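Local coordinates for protein arylsulfatase (Pseudoalteromonas sp. MB47, PDB 7AJ0) that probably removes sulfate groups from the algal polysaccharide fucoidan as an exo-acting, calcium-containing hexameric sulfatase, at residues L244-I252 with P261-S269. Numbering follows the deposited sequence.
Sequences LRDESVKFI and PFYLIHSFS
S248 OG and H266 ND1 meet at 2.7 Å, the single hydrogen bond between helix 244-252 and strand 262-267; the distance fixes the pairing, although either atom could be the donor. The hydroxyl lies in the plane of the imidazole at its edge, and the same edge faces the helix backbone, with H266 CE1 3.6 Å from L244 O. H266 reaches this far because its CG stands anti to the backbone N (chi1 -174°), swinging the ring up to the helix. Replacing H266 with alanine would remove the imidazole, which would probably leave the S248 hydroxyl without this mate and open a gap beside L244 CB.

Toward the far end of the contact the packing is apolar. I252 CG1 sits over the face of the F262 ring, 4.2 Å from its centroid and 12° off the normal, a CH-pi contact. I252 CD1 also meets L264 CD2 at 3.9 Å, while F251 CE2 touches F262 CB at 4.0 Å, its ring oblique to that atom. On the outward side of the helix, by contrast, K250 is exposed and D246 points away from the strand, its OD1 gripped by both NE and NH2 of R245, whose NH1 pairs with E304.

The segment axes run 9.6 Å apart at 170°, nearly antiparallel: helix 240-258 packs along the strand that follows it, which lies between parallel strands 53-59 and 151-155 in the central sheet of the alkaline phosphatase-like sulfatase fold. A buried serine-histidine pair, with L264 CD2 beside the hydroxyl and the backbone of L244 and R245 along the ring edge, suggests that apolar contacts carry much of this interface, while the bond to S248 probably limits the imidazole's rotation.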
ATOM      1  N   LEU A 244     -16.340  20.069 -38.414  1.00 25.89           N
ATOM      2  CA  LEU A 244     -15.105  19.533 -38.976  1.00 25.57           C
ATOM      3  C   LEU A 244     -15.404  18.527 -40.079  1.00 25.47           C
ATOM      4  O   LEU A 244     -14.751  18.528 -41.128  1.00 25.55           O
ATOM      5  CB  LEU A 244     -14.266  18.885 -37.877  1.00 25.07           C
ATOM      6  CG  LEU A 244     -13.780  19.813 -36.765  1.00 25.18           C
ATOM      7  CD1 LEU A 244     -13.150  19.008 -35.638  1.00 24.70           C
ATOM      8  CD2 LEU A 244     -12.794  20.831 -37.306  1.00 25.48           C
ATOM      9  N   ARG A 245     -16.385  17.653 -39.853  1.00 25.34           N
ATOM     10  CA  ARG A 245     -16.792  16.706 -40.886  1.00 25.33           C
ATOM     11  C   ARG A 245     -17.178  17.439 -42.164  1.00 25.86           C
ATOM     12  O   ARG A 245     -16.744  17.070 -43.261  1.00 25.91           O
ATOM     13  CB  ARG A 245     -17.952  15.851 -40.371  1.00 25.26           C
ATOM     14  CG  ARG A 245     -18.419  14.740 -41.302  1.00 25.27           C
ATOM     15  CD  ARG A 245     -19.428  15.213 -42.348  1.00 25.83           C
ATOM     16  NE  ARG A 245     -20.372  16.200 -41.831  1.00 26.21           N
ATOM     17  CZ  ARG A 245     -21.343  15.938 -40.962  1.00 26.24           C
ATOM     18  NH1 ARG A 245     -21.509  14.710 -40.494  1.00 35.26           N
ATOM     19  NH2 ARG A 245     -22.143  16.912 -40.554  1.00 26.64           N
ATOM     20  N   ASP A 246     -17.981  18.498 -42.037  1.00 26.32           N
ATOM     21  CA  ASP A 246     -18.387  19.262 -43.211  1.00 26.90           C
ATOM     22  C   ASP A 246     -17.179  19.820 -43.954  1.00 27.01           C
ATOM     23  O   ASP A 246     -17.143  19.811 -45.190  1.00 27.31           O
ATOM     24  CB  ASP A 246     -19.326  20.398 -42.799  1.00 30.74           C
ATOM     25  CG  ASP A 246     -20.685  19.901 -42.336  1.00 29.38           C
ATOM     26  OD1 ASP A 246     -21.062  18.765 -42.695  1.00 29.94           O
ATOM     27  OD2 ASP A 246     -21.381  20.654 -41.622  1.00 30.55           O
ATOM     28  N   GLU A 247     -16.180  20.314 -43.219  1.00 26.82           N
ATOM     29  CA  GLU A 247     -15.025  20.927 -43.868  1.00 27.00           C
ATOM     30  C   GLU A 247     -14.162  19.886 -44.571  1.00 26.67           C
ATOM     31  O   GLU A 247     -13.620  20.151 -45.650  1.00 26.97           O
ATOM     32  CB  GLU A 247     -14.202  21.709 -42.845  1.00 26.94           C
ATOM     33  CG  GLU A 247     -14.833  23.027 -42.424  1.00 27.47           C
ATOM     34  CD  GLU A 247     -14.860  24.051 -43.547  1.00 28.34           C
ATOM     35  OE1 GLU A 247     -13.976  23.998 -44.429  1.00 28.22           O
ATOM     36  OE2 GLU A 247     -15.768  24.910 -43.547  1.00 35.49           O
ATOM     37  N   SER A 248     -14.013  18.700 -43.976  1.00 26.10           N
ATOM     38  CA  SER A 248     -13.270  17.638 -44.648  1.00 25.84           C
ATOM     39  C   SER A 248     -13.999  17.153 -45.895  1.00 26.13           C
ATOM     40  O   SER A 248     -13.356  16.782 -46.883  1.00 26.22           O
ATOM     41  CB  SER A 248     -13.028  16.473 -43.691  1.00 25.23           C
ATOM     42  OG  SER A 248     -11.979  16.772 -42.787  1.00 27.46           O
ATOM     43  N   VAL A 249     -15.333  17.143 -45.868  1.00 26.33           N
ATOM     44  CA  VAL A 249     -16.094  16.792 -47.064  1.00 26.71           C
ATOM     45  C   VAL A 249     -15.845  17.818 -48.163  1.00 27.30           C
ATOM     46  O   VAL A 249     -15.568  17.465 -49.315  1.00 27.53           O
ATOM     47  CB  VAL A 249     -17.591  16.670 -46.730  1.00 26.88           C
ATOM     48  CG1 VAL A 249     -18.418  16.619 -48.006  1.00 27.43           C
ATOM     49  CG2 VAL A 249     -17.847  15.435 -45.878  1.00 26.37           C
ATOM     50  N   LYS A 250     -15.934  19.106 -47.822  1.00 27.61           N
ATOM     51  CA  LYS A 250     -15.656  20.143 -48.811  1.00 28.22           C
ATOM     52  C   LYS A 250     -14.243  20.006 -49.367  1.00 28.14           C
ATOM     53  O   LYS A 250     -14.025  20.161 -50.574  1.00 28.59           O
ATOM     54  CB  LYS A 250     -15.855  21.528 -48.195  1.00 28.56           C
ATOM     55  CG  LYS A 250     -17.307  21.884 -47.908  1.00 28.86           C
ATOM     56  CD  LYS A 250     -17.432  23.294 -47.340  1.00 31.03           C
ATOM     57  CE  LYS A 250     -18.884  23.650 -47.038  1.00 51.65           C
ATOM     58  NZ  LYS A 250     -19.024  25.000 -46.416  1.00 64.40           N
ATOM     59  N   PHE A 251     -13.272  19.698 -48.504  1.00 27.62           N
ATOM     60  CA  PHE A 251     -11.884  19.613 -48.951  1.00 27.58           C
ATOM     61  C   PHE A 251     -11.683  18.450 -49.916  1.00 27.51           C
ATOM     62  O   PHE A 251     -11.073  18.611 -50.980  1.00 27.89           O
ATOM     63  CB  PHE A 251     -10.952  19.476 -47.746  1.00 27.05           C
ATOM     64  CG  PHE A 251      -9.501  19.392 -48.117  1.00 27.03           C
ATOM     65  CD1 PHE A 251      -8.787  20.539 -48.424  1.00 27.51           C
ATOM     66  CD2 PHE A 251      -8.854  18.169 -48.169  1.00 26.60           C
ATOM     67  CE1 PHE A 251      -7.455  20.467 -48.777  1.00 27.55           C
ATOM     68  CE2 PHE A 251      -7.519  18.091 -48.517  1.00 26.64           C
ATOM     69  CZ  PHE A 251      -6.818  19.242 -48.821  1.00 28.57           C
ATOM     70  N   ILE A 252     -12.180  17.265 -49.559  1.00 27.07           N
ATOM     71  CA  ILE A 252     -12.015  16.103 -50.427  1.00 27.04           C
ATOM     72  C   ILE A 252     -12.712  16.333 -51.761  1.00 27.68           C
ATOM     73  O   ILE A 252     -12.153  16.045 -52.827  1.00 27.96           O
ATOM     74  CB  ILE A 252     -12.530  14.834 -49.720  1.00 26.52           C
ATOM     75  CG1 ILE A 252     -11.533  14.405 -48.641  1.00 25.94           C
ATOM     76  CG2 ILE A 252     -12.762  13.712 -50.722  1.00 26.66           C
ATOM     77  CD1 ILE A 252     -12.082  13.410 -47.649  1.00 25.46           C
ATOM     78  N   PRO A 261      -4.041  14.800 -56.070  1.00 28.71           N
ATOM     79  CA  PRO A 261      -4.013  13.961 -54.868  1.00 27.95           C
ATOM     80  C   PRO A 261      -4.170  14.817 -53.622  1.00 27.61           C
ATOM     81  O   PRO A 261      -3.662  15.939 -53.548  1.00 27.89           O
ATOM     82  CB  PRO A 261      -2.634  13.290 -54.919  1.00 34.62           C
ATOM     83  CG  PRO A 261      -2.114  13.533 -56.308  1.00 32.06           C
ATOM     84  CD  PRO A 261      -2.740  14.812 -56.766  1.00 29.10           C
ATOM     85  N   PHE A 262      -4.886  14.283 -52.639  1.00 27.05           N
ATOM     86  CA  PHE A 262      -5.082  14.979 -51.378  1.00 26.72           C
ATOM     87  C   PHE A 262      -4.402  14.215 -50.250  1.00 26.11           C
ATOM     88  O   PHE A 262      -4.328  12.983 -50.263  1.00 25.83           O
ATOM     89  CB  PHE A 262      -6.578  15.180 -51.067  1.00 26.67           C
ATOM     90  CG  PHE A 262      -7.306  13.925 -50.662  1.00 26.23           C
ATOM     91  CD1 PHE A 262      -7.212  13.434 -49.367  1.00 25.64           C
ATOM     92  CD2 PHE A 262      -8.114  13.257 -51.566  1.00 26.46           C
ATOM     93  CE1 PHE A 262      -7.882  12.288 -48.992  1.00 25.30           C
ATOM     94  CE2 PHE A 262      -8.793  12.111 -51.196  1.00 26.12           C
ATOM     95  CZ  PHE A 262      -8.677  11.626 -49.906  1.00 25.55           C
ATOM     96  N   TYR A 263      -3.881  14.967 -49.287  1.00 25.97           N
ATOM     97  CA  TYR A 263      -3.380  14.425 -48.031  1.00 25.41           C
ATOM     98  C   TYR A 263      -4.128  15.145 -46.917  1.00 25.23           C
ATOM     99  O   TYR A 263      -3.918  16.343 -46.699  1.00 25.51           O
ATOM    100  CB  TYR A 263      -1.873  14.609 -47.890  1.00 25.48           C
ATOM    101  CG  TYR A 263      -1.315  13.920 -46.666  1.00 24.95           C
ATOM    102  CD1 TYR A 263      -1.437  14.493 -45.408  1.00 24.72           C
ATOM    103  CD2 TYR A 263      -0.679  12.691 -46.766  1.00 26.00           C
ATOM    104  CE1 TYR A 263      -0.939  13.865 -44.286  1.00 24.29           C
ATOM    105  CE2 TYR A 263      -0.175  12.053 -45.648  1.00 25.33           C
ATOM    106  CZ  TYR A 263      -0.308  12.647 -44.410  1.00 24.07           C
ATOM    107  OH  TYR A 263       0.190  12.024 -43.289  1.00 23.69           O
ATOM    108  N   LEU A 264      -5.000  14.421 -46.221  1.00 24.82           N
ATOM    109  CA  LEU A 264      -5.866  15.000 -45.203  1.00 24.69           C
ATOM    110  C   LEU A 264      -5.635  14.293 -43.878  1.00 24.16           C
ATOM    111  O   LEU A 264      -5.746  13.065 -43.797  1.00 23.85           O
ATOM    112  CB  LEU A 264      -7.339  14.891 -45.609  1.00 24.81           C
ATOM    113  CG  LEU A 264      -8.341  15.272 -44.518  1.00 24.67           C
ATOM    114  CD1 LEU A 264      -8.124  16.707 -44.068  1.00 24.94           C
ATOM    115  CD2 LEU A 264      -9.768  15.075 -44.999  1.00 24.84           C
ATOM    116  N   ILE A 265      -5.325  15.071 -42.844  1.00 24.11           N
ATOM    117  CA  ILE A 265      -5.357  14.608 -41.462  1.00 23.69           C
ATOM    118  C   ILE A 265      -6.660  15.139 -40.867  1.00 23.74           C
ATOM    119  O   ILE A 265      -6.780  16.328 -40.566  1.00 24.01           O
ATOM    120  CB  ILE A 265      -4.146  15.079 -40.665  1.00 23.66           C
ATOM    121  CG1 ILE A 265      -2.872  14.422 -41.190  1.00 26.99           C
ATOM    122  CG2 ILE A 265      -4.342  14.768 -39.181  1.00 23.31           C
ATOM    123  CD1 ILE A 265      -1.599  14.987 -40.594  1.00 23.71           C
ATOM    124  N   HIS A 266      -7.643  14.257 -40.694  1.00 23.51           N
ATOM    125  CA  HIS A 266      -8.886  14.604 -40.015  1.00 23.55           C
ATOM    126  C   HIS A 266      -8.706  14.302 -38.531  1.00 23.22           C
ATOM    127  O   HIS A 266      -8.708  13.137 -38.122  1.00 22.89           O
ATOM    128  CB  HIS A 266     -10.070  13.836 -40.587  1.00 23.56           C
ATOM    129  CG  HIS A 266     -11.386  14.271 -40.027  1.00 23.70           C
ATOM    130  ND1 HIS A 266     -12.129  15.293 -40.579  1.00 24.14           N
ATOM    131  CD2 HIS A 266     -12.083  13.841 -38.948  1.00 23.51           C
ATOM    132  CE1 HIS A 266     -13.233  15.463 -39.873  1.00 24.21           C
ATOM    133  NE2 HIS A 266     -13.229  14.594 -38.878  1.00 23.83           N
ATOM    134  N   SER A 267      -8.555  15.350 -37.731  1.00 25.56           N
ATOM    135  CA  SER A 267      -8.180  15.242 -36.323  1.00 23.15           C
ATOM    136  C   SER A 267      -9.408  15.543 -35.470  1.00 23.23           C
ATOM    137  O   SER A 267      -9.680  16.694 -35.129  1.00 23.55           O
ATOM    138  CB  SER A 267      -7.018  16.200 -36.023  1.00 23.33           C
ATOM    139  OG  SER A 267      -6.693  16.221 -34.644  1.00 23.20           O
ATOM    140  N   PHE A 268     -10.150  14.491 -35.124  1.00 22.99           N
ATOM    141  CA  PHE A 268     -11.327  14.656 -34.287  1.00 23.09           C
ATOM    142  C   PHE A 268     -10.979  15.428 -33.021  1.00 23.18           C
ATOM    143  O   PHE A 268      -9.885  15.286 -32.464  1.00 23.32           O
ATOM    144  CB  PHE A 268     -11.909  13.299 -33.877  1.00 24.97           C
ATOM    145  CG  PHE A 268     -12.451  12.488 -35.013  1.00 22.80           C
ATOM    146  CD1 PHE A 268     -13.764  12.637 -35.421  1.00 23.06           C
ATOM    147  CD2 PHE A 268     -11.659  11.550 -35.649  1.00 22.57           C
ATOM    148  CE1 PHE A 268     -14.270  11.881 -36.455  1.00 23.11           C
ATOM    149  CE2 PHE A 268     -12.161  10.791 -36.686  1.00 22.62           C
ATOM    150  CZ  PHE A 268     -13.469  10.956 -37.087  1.00 22.89           C
ATOM    151  N   SER A 269     -11.925  16.246 -32.556  1.00 23.49           N
ATOM    152  CA  SER A 269     -11.819  16.781 -31.204  1.00 23.60           C
ATOM    153  C   SER A 269     -12.133  15.703 -30.174  1.00 23.33           C
ATOM    154  O   SER A 269     -11.506  15.644 -29.110  1.00 23.26           O
ATOM    155  CB  SER A 269     -12.756  17.971 -31.023  1.00 25.94           C
ATOM    156  OG  SER A 269     -12.755  18.402 -29.671  1.00 24.24           O
TER